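Local coordinates for protein D-alanine--D-alanine ligase (Acinetobacter baumannii ACICU, PDB 5D8D) that joins two D-alanine molecules into D-alanyl-D-alanine at the cost of ATP, for cell wall peptidoglycan synthesis, at residues Gln192-Gln200 / Tyr221-Glu229; Ile179-Asn190 / Gly250-Glu260. All blocks are in the same frame, centred on the assembly; numbering follows the deposited sequence.

Contact 1 (Gln192-Gln200 / Tyr221-Glu229); sequences QPLPVIRLQ and YGIPCGLSE
R198 supplies the polar bonds of this contact, and all of them end on backbone carbonyls of the 221-229 loop. Its amide N donates to G222 O (3.2 Å). Its side chain reaches C225 O. NE binds that oxygen at 3.1 Å with a fairly straight N-H (158°), and NH2 adds a weak bond to the same oxygen at 3.4 Å. C225 O therefore meets the edge of the guanidinium group, close to its plane. Seen from the carbonyl, NE sits above the C=O plane and not on a lone pair. CG lies anti to the backbone N (chi1 -163°), and the chain bends at chi3, which turns NE back over the loop.

The apolar part lies on the preceding residues. CG2 of V196 touches SG of C225 at 3.6 Å and CD2 of L227 at 4.0 Å. With chi1 near 62°, the C225 sulfur lies between its own backbone N and carbonyl carbon, and there it meets V196 CG2. I197 and I223 cross obliquely, CG1 against CG1 at 3.8 Å. I223 CG1 also rests on V196 O (3.6 Å).

The loop itself is sharply shaped. The peptide bond before P224 is cis, and G226 has a positive phi. S228 then caps the start of helix 229-245. Around the contact, helix 280-286 touches I197, and C225 reaches E232 of helix 229-245.

The chemistry is that of a loop laid along an edge strand of the ATP-grasp sheet. One backbone N-H and one arginine side chain hold its carbonyls, while V196, I197 and the loop residues I223, C225 and L227 pack beside them. With just one backbone bond across, the loop does not add another strand to the sheet.

Contact 2 (Ile179-Asn190 / Gly250-Glu260); sequences ITGREFTISFLN and GWGRIDAMQDE
Strands 181-189 and 252-259 pair as antiparallel neighbours and form the two inner strands of a four-stranded sheet in the ATP-grasp domain. R182 with Q258, F184 with A256 and I186 with I254 are hydrogen-bonded pairs, each with two backbone bonds. The straightest is F184 N to A256 O, 2.7 Å and 175°. At F188 and G252 both bonds are weak.

One face carries E183, T185, S187, R253, D255 and M257. T185 OG1 is its polar centre. It lies anti to the backbone N (chi1 -158°), receives R253 NE at 2.7 Å in the guanidinium plane, and donates to D255 OD1 at 2.6 Å. R253 NH2 also forms a salt bridge with D255 OD1 (2.8 Å). The hydroxyl thus links the arginine to the aspartate and helps fix both. D255 is a predicted magnesium ligand, with the predicted ligand E268 close by. E183 OE2 stands 4.0 Å from D255 OD2. With R253 paired to D255 OD1, the closeness of the carboxylates is consistent with a metal site in this apo structure. S187 OG is buried without a polar partner. Farther along, I179 CG1 packs on M257 CG at 3.5 Å, the two side chains sliding past each other in opposite directions.

The other face is largely apolar. F188 CE1 meets I254 CG1 at 3.6 Å, and F184 CE1 meets Q258 CB at 3.9 Å. R182 and Q258 run side by side, with guanidinium and amide nearly coplanar. R182 NH2 is bonded to G226 O.

Helix 229-245 covers the I186 and I254 face, where F243 stacks on F188. Helix 280-286 lies against S187, W251 and R253 on the other face. Strand 192-198 flanks 181-189, and strand 264-270 flanks 252-259.

Both contacts belong to one sheet of the ATP-grasp domain and meet along strand 181-189. Contact 2 joins its two inner strands through a backbone ladder. In contact 1 a loop leans on edge strand 192-198 with one backbone bond. Both are partly buried, with centres about 10 Å (contact 2) and about 17 Å (contact 1) from the centre of the chain. Strands 181-189 and 192-198 are joined by a hydrogen bond from T185 N to I197 O (2.8 Å). R182 and F184 meet the 221-229 loop through L227. Helices 229-245 and 280-286 touch both contacts. The arginines differ: the R198 side chain grips one loop carbonyl, whereas R253 lies in the polar group around D255.

Contact 1 (Gln192-Gln200 / Tyr221-Glu229)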
# COMPACT_ATOMS: atom_id res chain seq x y z
N GLN A 192 17.04 1.44 -12.61
CA GLN A 192 18.11 0.40 -12.74
C GLN A 192 19.12 0.39 -11.58
O GLN A 192 19.30 1.40 -10.92
CB GLN A 192 18.87 0.57 -14.05
CG GLN A 192 17.96 0.47 -15.27
CD GLN A 192 17.31 -0.92 -15.43
OE1 GLN A 192 16.08 -1.02 -15.54
NE2 GLN A 192 18.12 -2.00 -15.45
N PRO A 193 19.79 -0.76 -11.35
CA PRO A 193 20.74 -0.87 -10.22
C PRO A 193 22.06 -0.15 -10.43
O PRO A 193 22.62 -0.17 -11.51
CB PRO A 193 21.00 -2.38 -10.12
CG PRO A 193 20.10 -3.03 -11.15
CD PRO A 193 19.76 -1.99 -12.16
N LEU A 194 22.53 0.49 -9.38
CA LEU A 194 23.80 1.17 -9.37
C LEU A 194 24.76 0.24 -8.60
O LEU A 194 24.32 -0.71 -7.95
CB LEU A 194 23.64 2.55 -8.68
CG LEU A 194 22.86 3.61 -9.46
CD1 LEU A 194 22.54 4.83 -8.58
CD2 LEU A 194 23.64 4.03 -10.69
N PRO A 195 26.08 0.51 -8.66
CA PRO A 195 27.10 -0.31 -7.95
C PRO A 195 26.74 -0.55 -6.51
O PRO A 195 26.24 0.36 -5.85
CB PRO A 195 28.35 0.58 -8.02
CG PRO A 195 28.18 1.34 -9.27
CD PRO A 195 26.71 1.64 -9.36
N VAL A 196 27.01 -1.76 -6.04
CA VAL A 196 26.54 -2.14 -4.69
C VAL A 196 27.46 -1.55 -3.62
O VAL A 196 28.59 -1.21 -3.90
CB VAL A 196 26.17 -3.66 -4.51
CG1 VAL A 196 26.22 -4.47 -5.79
CG2 VAL A 196 26.90 -4.33 -3.39
N ILE A 197 26.94 -1.40 -2.40
CA ILE A 197 27.70 -0.86 -1.32
C ILE A 197 27.55 -1.75 -0.11
O ILE A 197 26.42 -1.97 0.31
CB ILE A 197 27.20 0.54 -0.96
CG1 ILE A 197 27.48 1.49 -2.12
CG2 ILE A 197 27.89 1.03 0.34
CD1 ILE A 197 27.00 2.92 -1.88
N ARG A 198 28.65 -2.23 0.48
CA ARG A 198 28.60 -2.93 1.78
C ARG A 198 28.32 -1.94 2.91
O ARG A 198 28.85 -0.84 2.92
CB ARG A 198 29.93 -3.64 2.08
CG ARG A 198 29.85 -4.71 3.19
CD ARG A 198 31.19 -5.04 3.84
NE ARG A 198 32.24 -4.92 2.85
CZ ARG A 198 33.36 -4.22 2.94
NH1 ARG A 198 33.71 -3.61 4.05
NH2 ARG A 198 34.17 -4.18 1.87
N LEU A 199 27.54 -2.36 3.90
CA LEU A 199 27.16 -1.52 5.03
C LEU A 199 27.89 -1.84 6.32
O LEU A 199 28.57 -2.86 6.43
CB LEU A 199 25.67 -1.69 5.29
CG LEU A 199 24.72 -1.26 4.17
CD1 LEU A 199 23.32 -1.62 4.58
CD2 LEU A 199 24.81 0.23 3.96
N GLN A 200 27.72 -0.97 7.31
CA GLN A 200 28.36 -1.08 8.62
C GLN A 200 27.67 -0.15 9.62
O GLN A 200 27.48 -0.50 10.79
CB GLN A 200 29.87 -0.73 8.53
CG GLN A 200 30.78 -1.67 9.31
CD GLN A 200 30.68 -3.13 8.84
OE1 GLN A 200 31.22 -3.51 7.79
NE2 GLN A 200 29.95 -3.96 9.61
N TYR A 221 33.54 3.81 4.54
CA TYR A 221 33.20 3.62 3.13
C TYR A 221 32.90 2.14 2.85
O TYR A 221 33.12 1.30 3.75
CB TYR A 221 34.32 4.16 2.24
CG TYR A 221 33.83 5.18 1.24
CD1 TYR A 221 33.43 6.45 1.67
CD2 TYR A 221 33.71 4.86 -0.12
CE1 TYR A 221 32.94 7.38 0.77
CE2 TYR A 221 33.22 5.80 -1.04
CZ TYR A 221 32.84 7.06 -0.58
OH TYR A 221 32.38 8.00 -1.46
N GLY A 222 32.39 1.83 1.64
CA GLY A 222 32.10 0.41 1.25
C GLY A 222 32.11 -0.03 -0.23
O GLY A 222 31.47 -1.02 -0.58
N ILE A 223 32.80 0.71 -1.09
CA ILE A 223 33.13 0.25 -2.45
C ILE A 223 34.67 0.25 -2.49
O ILE A 223 35.28 1.19 -1.99
CB ILE A 223 32.59 1.18 -3.56
CG1 ILE A 223 31.08 1.40 -3.40
CG2 ILE A 223 32.88 0.59 -4.94
CD1 ILE A 223 30.58 2.64 -4.10
N PRO A 224 35.32 -0.80 -3.01
CA PRO A 224 34.68 -2.05 -3.45
C PRO A 224 33.92 -2.78 -2.34
O PRO A 224 34.31 -2.71 -1.19
CB PRO A 224 35.88 -2.89 -3.92
CG PRO A 224 37.04 -2.37 -3.15
CD PRO A 224 36.79 -0.90 -2.96
N CYS A 225 32.82 -3.44 -2.70
CA CYS A 225 31.92 -4.01 -1.71
C CYS A 225 32.34 -5.36 -1.17
O CYS A 225 31.89 -5.74 -0.10
CB CYS A 225 30.50 -4.10 -2.27
SG CYS A 225 30.37 -5.18 -3.69
N GLY A 226 33.20 -6.07 -1.88
CA GLY A 226 33.72 -7.34 -1.39
C GLY A 226 33.03 -8.56 -1.98
O GLY A 226 32.94 -9.59 -1.32
N LEU A 227 32.60 -8.43 -3.23
CA LEU A 227 31.83 -9.40 -3.98
C LEU A 227 32.51 -9.49 -5.33
O LEU A 227 32.98 -8.46 -5.89
CB LEU A 227 30.41 -8.87 -4.20
CG LEU A 227 29.20 -9.26 -3.34
CD1 LEU A 227 29.51 -9.86 -1.98
CD2 LEU A 227 28.25 -8.08 -3.17
N SER A 228 32.56 -10.68 -5.90
CA SER A 228 33.18 -10.81 -7.22
C SER A 228 32.26 -10.12 -8.21
O SER A 228 31.09 -9.96 -7.93
CB SER A 228 33.43 -12.28 -7.59
OG SER A 228 32.29 -13.08 -7.38
N GLU A 229 32.81 -9.68 -9.32
CA GLU A 229 32.01 -9.16 -10.43
C GLU A 229 30.73 -9.99 -10.63
O GLU A 229 29.63 -9.44 -10.84
CB GLU A 229 32.84 -9.10 -11.74
CG GLU A 229 32.79 -7.73 -12.42
CD GLU A 229 33.28 -7.75 -13.86
OE1 GLU A 229 32.86 -6.87 -14.65
OE2 GLU A 229 34.09 -8.65 -14.22

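Contact 2 (Ile179-Asn190 / Gly250-Glu260)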
# COMPACT_ATOMS: atom_id res chain seq x y z
N ILE A 179 20.33 -14.18 9.93
CA ILE A 179 21.25 -14.85 9.04
C ILE A 179 22.62 -14.20 9.18
O ILE A 179 22.74 -12.97 9.25
CB ILE A 179 20.71 -14.95 7.59
CG1 ILE A 179 20.72 -13.58 6.90
CG2 ILE A 179 19.35 -15.67 7.57
CD1 ILE A 179 19.61 -13.35 5.90
N THR A 180 23.64 -15.04 9.31
CA THR A 180 24.99 -14.57 9.52
C THR A 180 25.58 -14.25 8.16
O THR A 180 25.56 -15.10 7.23
CB THR A 180 25.90 -15.62 10.18
OG1 THR A 180 25.92 -16.79 9.35
CG2 THR A 180 25.40 -15.97 11.60
N GLY A 181 26.10 -13.02 8.07
CA GLY A 181 26.81 -12.58 6.89
C GLY A 181 27.07 -11.09 6.85
O GLY A 181 27.22 -10.44 7.87
N ARG A 182 27.10 -10.57 5.63
CA ARG A 182 27.40 -9.18 5.36
C ARG A 182 26.19 -8.53 4.69
O ARG A 182 25.48 -9.18 3.91
CB ARG A 182 28.61 -9.14 4.44
CG ARG A 182 29.85 -9.80 5.03
CD ARG A 182 31.02 -9.68 4.10
NE ARG A 182 30.81 -10.34 2.81
CZ ARG A 182 31.62 -10.21 1.75
NH1 ARG A 182 32.70 -9.44 1.81
NH2 ARG A 182 31.37 -10.86 0.62
N GLU A 183 25.95 -7.26 5.00
CA GLU A 183 24.79 -6.52 4.52
C GLU A 183 25.20 -5.54 3.45
O GLU A 183 26.22 -4.86 3.59
CB GLU A 183 24.14 -5.78 5.67
CG GLU A 183 22.73 -5.34 5.35
CD GLU A 183 22.06 -4.61 6.49
OE1 GLU A 183 22.45 -4.89 7.65
OE2 GLU A 183 21.13 -3.79 6.21
N PHE A 184 24.41 -5.48 2.38
CA PHE A 184 24.66 -4.62 1.23
C PHE A 184 23.48 -3.71 0.91
O PHE A 184 22.36 -4.06 1.26
CB PHE A 184 24.97 -5.48 0.01
CG PHE A 184 26.12 -6.38 0.23
CD1 PHE A 184 25.95 -7.62 0.86
CD2 PHE A 184 27.40 -5.99 -0.13
CE1 PHE A 184 27.03 -8.46 1.08
CE2 PHE A 184 28.49 -6.83 0.09
CZ PHE A 184 28.30 -8.07 0.69
N THR A 185 23.72 -2.55 0.29
CA THR A 185 22.63 -1.74 -0.26
C THR A 185 22.84 -1.58 -1.74
O THR A 185 23.95 -1.42 -2.23
CB THR A 185 22.42 -0.40 0.46
OG1 THR A 185 21.08 0.08 0.22
CG2 THR A 185 23.33 0.64 0.03
N ILE A 186 21.76 -1.69 -2.48
CA ILE A 186 21.79 -1.58 -3.93
C ILE A 186 20.88 -0.42 -4.26
O ILE A 186 19.71 -0.50 -4.03
CB ILE A 186 21.32 -2.88 -4.56
CG1 ILE A 186 22.31 -3.96 -4.17
CG2 ILE A 186 21.23 -2.73 -6.08
CD1 ILE A 186 22.03 -4.64 -2.85
N SER A 187 21.46 0.66 -4.77
CA SER A 187 20.72 1.87 -5.05
C SER A 187 20.14 1.81 -6.44
O SER A 187 20.62 1.06 -7.27
CB SER A 187 21.65 3.08 -4.94
OG SER A 187 22.19 3.20 -3.63
N PHE A 188 19.13 2.62 -6.70
CA PHE A 188 18.48 2.59 -8.01
C PHE A 188 18.42 3.98 -8.59
O PHE A 188 18.23 4.93 -7.86
CB PHE A 188 17.08 1.93 -7.92
CG PHE A 188 17.13 0.42 -7.90
CD1 PHE A 188 17.41 -0.25 -6.72
CD2 PHE A 188 16.97 -0.31 -9.07
CE1 PHE A 188 17.52 -1.62 -6.68
CE2 PHE A 188 17.07 -1.70 -9.05
CZ PHE A 188 17.33 -2.36 -7.84
N LEU A 189 18.64 4.05 -9.88
CA LEU A 189 18.47 5.27 -10.63
C LEU A 189 17.95 4.95 -12.01
O LEU A 189 18.38 4.01 -12.63
CB LEU A 189 19.76 6.04 -10.72
CG LEU A 189 19.66 7.35 -11.46
CD1 LEU A 189 18.78 8.33 -10.75
CD2 LEU A 189 21.02 7.96 -11.67
N ASN A 190 17.01 5.75 -12.48
CA ASN A 190 16.19 5.49 -13.67
C ASN A 190 15.75 4.03 -13.80
O ASN A 190 15.97 3.34 -14.80
CB ASN A 190 16.89 6.05 -14.90
CG ASN A 190 17.16 7.56 -14.77
OD1 ASN A 190 16.45 8.28 -14.04
ND2 ASN A 190 18.19 8.04 -15.46
N GLY A 250 11.80 4.50 -10.45
CA GLY A 250 12.75 5.62 -10.47
C GLY A 250 14.03 5.41 -9.66
O GLY A 250 15.06 5.09 -10.19
N TRP A 251 13.96 5.60 -8.37
CA TRP A 251 15.13 5.54 -7.58
C TRP A 251 14.76 5.03 -6.22
O TRP A 251 13.62 4.90 -5.93
CB TRP A 251 15.76 6.92 -7.54
CG TRP A 251 15.07 7.90 -6.66
CD1 TRP A 251 13.81 8.38 -6.79
CD2 TRP A 251 15.64 8.55 -5.52
NE1 TRP A 251 13.55 9.28 -5.78
CE2 TRP A 251 14.65 9.39 -4.99
CE3 TRP A 251 16.89 8.49 -4.88
CZ2 TRP A 251 14.88 10.18 -3.86
CZ3 TRP A 251 17.12 9.27 -3.74
CH2 TRP A 251 16.12 10.11 -3.25
N GLY A 252 15.75 4.72 -5.41
CA GLY A 252 15.55 4.01 -4.16
C GLY A 252 16.69 3.03 -3.87
O GLY A 252 17.65 2.90 -4.64
N ARG A 253 16.57 2.32 -2.76
CA ARG A 253 17.56 1.36 -2.33
C ARG A 253 16.86 0.07 -1.94
O ARG A 253 15.75 0.13 -1.36
CB ARG A 253 18.28 1.87 -1.10
CG ARG A 253 19.23 3.04 -1.32
CD ARG A 253 19.75 3.60 0.02
NE ARG A 253 20.10 2.50 0.91
CZ ARG A 253 20.04 2.51 2.23
NH1 ARG A 253 19.66 3.60 2.91
NH2 ARG A 253 20.38 1.40 2.90
N ILE A 254 17.49 -1.06 -2.26
CA ILE A 254 17.14 -2.33 -1.67
C ILE A 254 18.28 -2.75 -0.78
O ILE A 254 19.44 -2.71 -1.21
CB ILE A 254 17.02 -3.40 -2.75
CG1 ILE A 254 15.94 -3.01 -3.78
CG2 ILE A 254 16.75 -4.77 -2.12
CD1 ILE A 254 14.52 -3.35 -3.40
N ASP A 255 17.98 -3.18 0.43
CA ASP A 255 19.00 -3.78 1.29
C ASP A 255 18.95 -5.30 1.24
O ASP A 255 17.87 -5.91 1.16
CB ASP A 255 18.83 -3.34 2.72
CG ASP A 255 19.13 -1.85 2.91
OD1 ASP A 255 19.67 -1.16 2.00
OD2 ASP A 255 18.80 -1.39 4.03
N ALA A 256 20.12 -5.92 1.30
CA ALA A 256 20.20 -7.37 1.22
C ALA A 256 21.36 -7.91 2.06
O ALA A 256 22.25 -7.16 2.46
CB ALA A 256 20.33 -7.80 -0.24
N MET A 257 21.28 -9.20 2.35
CA MET A 257 22.30 -9.96 3.07
C MET A 257 22.97 -10.97 2.11
O MET A 257 22.29 -11.54 1.26
CB MET A 257 21.61 -10.74 4.18
CG MET A 257 22.36 -10.78 5.49
SD MET A 257 22.37 -9.19 6.32
CE MET A 257 22.36 -9.69 8.06
N GLN A 258 24.28 -11.19 2.22
CA GLN A 258 24.87 -12.46 1.73
C GLN A 258 25.26 -13.35 2.91
O GLN A 258 25.90 -12.88 3.81
CB GLN A 258 26.08 -12.25 0.84
CG GLN A 258 26.47 -13.52 0.03
CD GLN A 258 27.79 -13.42 -0.74
OE1 GLN A 258 27.95 -13.97 -1.87
NE2 GLN A 258 28.75 -12.75 -0.13
N ASP A 259 24.87 -14.62 2.90
CA ASP A 259 25.18 -15.53 4.04
C ASP A 259 26.53 -16.18 3.84
O ASP A 259 27.12 -16.12 2.74
CB ASP A 259 24.07 -16.59 4.34
CG ASP A 259 23.81 -17.58 3.18
OD1 ASP A 259 24.64 -17.77 2.27
OD2 ASP A 259 22.71 -18.19 3.18
N GLU A 260 27.01 -16.84 4.89
CA GLU A 260 28.33 -17.48 4.82
C GLU A 260 28.41 -18.66 3.84
O GLU A 260 29.49 -19.10 3.53
CB GLU A 260 28.84 -17.82 6.24
CG GLU A 260 29.24 -16.55 6.99
CD GLU A 260 29.58 -16.72 8.45
OE1 GLU A 260 29.15 -17.72 9.06
OE2 GLU A 260 30.26 -15.83 9.00